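Side-chain contact in Arf-GAP domain and FG repeat-containing protein 1 (Homo sapiens, PDB 2OLM), which serves as a cofactor for HIV-1 Rev in moving viral RNA out to the cytoplasm and is required for vesicle docking or fusion during acrosome biogenesis: residues G53-L58 / H62-I67. Residues are numbered along the deposited sequence; the frame is centred on the assembly and turned at random.
Sequences GSLRGL and HRVKSI. With SO4 (sulfate ion), chain C.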
loop_
_atom_site.group_PDB
_atom_site.type_symbol
_atom_site.label_atom_id
_atom_site.label_comp_id
_atom_site.label_asym_id
_atom_site.label_seq_id
_atom_site.Cartn_x
_atom_site.Cartn_y
_atom_site.Cartn_z
ATOM N N GLY A 53 13.010 3.785 -16.418
ATOM C CA GLY A 53 13.130 3.738 -17.860
ATOM C C GLY A 53 14.579 3.644 -18.329
ATOM O O GLY A 53 14.904 2.890 -19.253
ATOM N N SER A 54 15.471 4.414 -17.700
ATOM C CA SER A 54 16.894 4.366 -18.043
ATOM C C SER A 54 17.586 3.042 -17.642
ATOM O O SER A 54 18.435 2.545 -18.384
ATOM C CB SER A 54 17.651 5.546 -17.439
ATOM O OG SER A 54 17.167 6.755 -18.039
ATOM N N LEU A 55 17.203 2.494 -16.501
ATOM C CA LEU A 55 17.708 1.192 -16.035
ATOM C C LEU A 55 17.358 0.092 -17.012
ATOM O O LEU A 55 18.123 -0.902 -17.155
ATOM C CB LEU A 55 17.114 0.884 -14.683
ATOM C CG LEU A 55 17.732 1.666 -13.481
ATOM C CD1 LEU A 55 16.816 1.618 -12.253
ATOM C CD2 LEU A 55 19.169 1.160 -13.131
ATOM N N ARG A 56 16.209 0.209 -17.667
ATOM C CA ARG A 56 15.837 -0.764 -18.730
ATOM C C ARG A 56 16.659 -0.619 -20.011
ATOM O O ARG A 56 16.627 -1.513 -20.878
ATOM C CB ARG A 56 14.340 -0.681 -19.069
ATOM C CG ARG A 56 13.467 -1.028 -17.923
ATOM C CD ARG A 56 13.642 -2.415 -17.448
ATOM N NE ARG A 56 13.460 -3.398 -18.503
ATOM C CZ ARG A 56 13.726 -4.696 -18.376
ATOM N NH1 ARG A 56 14.225 -5.225 -17.255
ATOM N NH2 ARG A 56 13.503 -5.489 -19.426
ATOM N N GLY A 57 17.383 0.464 -20.132
ATOM C CA GLY A 57 18.276 0.660 -21.279
ATOM C C GLY A 57 19.668 0.108 -21.071
ATOM O O GLY A 57 20.479 0.078 -22.004
ATOM N N LEU A 58 19.995 -0.366 -19.859
ATOM C CA LEU A 58 21.261 -1.047 -19.665
ATOM C C LEU A 58 21.194 -2.425 -20.314
ATOM O O LEU A 58 20.145 -2.957 -20.562
ATOM C CB LEU A 58 21.551 -1.188 -18.178
ATOM C CG LEU A 58 21.682 0.111 -17.356
ATOM C CD1 LEU A 58 21.871 -0.131 -15.918
ATOM C CD2 LEU A 58 22.898 0.907 -17.917
ATOM N N HIS A 62 18.224 -3.786 -15.840
ATOM C CA HIS A 62 17.802 -4.044 -14.466
ATOM C C HIS A 62 16.288 -4.304 -14.408
ATOM O O HIS A 62 15.540 -3.744 -15.224
ATOM C CB HIS A 62 18.212 -2.916 -13.534
ATOM C CG HIS A 62 19.690 -2.858 -13.266
ATOM N ND1 HIS A 62 20.218 -2.371 -12.092
ATOM C CD2 HIS A 62 20.749 -3.291 -13.996
ATOM C CE1 HIS A 62 21.536 -2.455 -12.137
ATOM N NE2 HIS A 62 21.887 -3.020 -13.271
ATOM N N ARG A 63 15.886 -5.125 -13.461
ATOM C CA ARG A 63 14.526 -5.598 -13.341
ATOM C C ARG A 63 13.763 -4.719 -12.396
ATOM O O ARG A 63 13.949 -4.794 -11.201
ATOM C CB ARG A 63 14.547 -7.025 -12.806
ATOM C CG ARG A 63 13.235 -7.760 -12.874
ATOM C CD ARG A 63 12.787 -8.072 -14.280
ATOM N NE ARG A 63 11.620 -8.952 -14.211
ATOM C CZ ARG A 63 10.369 -8.549 -14.092
ATOM N NH1 ARG A 63 10.033 -7.273 -14.178
ATOM N NH2 ARG A 63 9.418 -9.437 -13.943
ATOM N N VAL A 64 12.863 -3.902 -12.925
ATOM C CA VAL A 64 12.070 -2.976 -12.106
ATOM C C VAL A 64 10.621 -3.435 -12.037
ATOM O O VAL A 64 10.059 -3.874 -13.041
ATOM C CB VAL A 64 12.168 -1.545 -12.616
ATOM C CG1 VAL A 64 13.633 -1.012 -12.530
ATOM C CG2 VAL A 64 11.620 -1.428 -14.061
ATOM N N LYS A 65 10.031 -3.304 -10.853
ATOM C CA LYS A 65 8.680 -3.713 -10.585
ATOM C C LYS A 65 7.962 -2.605 -9.834
ATOM O O LYS A 65 8.504 -1.947 -8.934
ATOM C CB LYS A 65 8.663 -4.969 -9.752
ATOM C CG LYS A 65 9.316 -6.155 -10.453
ATOM C CD LYS A 65 9.054 -7.475 -9.722
ATOM C CE LYS A 65 9.618 -8.628 -10.465
ATOM N NZ LYS A 65 9.044 -9.932 -9.950
ATOM N N SER A 66 6.706 -2.375 -10.208
ATOM C CA SER A 66 5.892 -1.286 -9.641
ATOM C C SER A 66 5.627 -1.513 -8.163
ATOM O O SER A 66 5.209 -2.579 -7.777
ATOM C CB SER A 66 4.583 -1.240 -10.382
ATOM O OG SER A 66 3.645 -0.420 -9.678
ATOM N N ILE A 67 5.883 -0.481 -7.362
ATOM C CA ILE A 67 5.591 -0.573 -5.929
ATOM C C ILE A 67 4.119 -0.845 -5.649
ATOM O O ILE A 67 3.785 -1.708 -4.829
ATOM C CB ILE A 67 6.082 0.682 -5.183
ATOM C CG1 ILE A 67 7.625 0.751 -5.229
ATOM C CG2 ILE A 67 5.562 0.713 -3.738
ATOM C CD1 ILE A 67 8.206 1.985 -4.661
HETATM S S SO4 C . 6.270 -7.307 -13.552
HETATM O O1 SO4 C . 6.734 -8.681 -13.344
HETATM O O2 SO4 C . 6.032 -6.671 -12.293
HETATM O O3 SO4 C . 5.022 -7.409 -14.342
HETATM O O4 SO4 C . 7.274 -6.525 -14.337
#
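In the Arf-GAP domain, where helix 49-55 carries the zinc ligand Cys51, a type I turn runs from Leu55 to Leu58, and residues 55-58 meet the chain leading into strand 64-66 at His62. Two hydrogen bonds hold the backbone of His62, one at its N and one at its O. Its N donates to Leu55 O at 3.2 Å, nearly straight (N-H...O 163°), while its O accepts from Arg56 NH1 at 2.8 Å, the donor standing well above the carbonyl plane. Bends at chi2 and chi3 curl the Arg56 chain back to that oxygen, and on the way Arg56 CD passes 4.1 Å from Val64 CG2.

Two leucines touch the imidazole of His62. Leu58 CD1 sits over one face, 4.1 Å from the ring centroid and 25° off the normal, a CH-pi contact; Leu55 CD2 approaches His62 ND1 obliquely at 3.8 Å. Asn40 hydrogen-bonds to ND1, and Tyr120 meets the ring edge-to-face, which places the histidine between strand 38-40 (Asn40) and helix 109-121 (Tyr120). The other branch of Leu55, CD1, packs against Val64 CG1 at 4.1 Å; Val64 belongs to an outer strand of the antiparallel sheet, next to strand 38-40.

The CB of Arg63 points away from residues 53-58; its NH1 and NH2 donate to O4 and O1 of a sulfate, probably from the crystallisation liquor, each bond nearly straight, with the sulfur in the guanidinium plane, and Lys65 CE lies 3.5 Å above that plane.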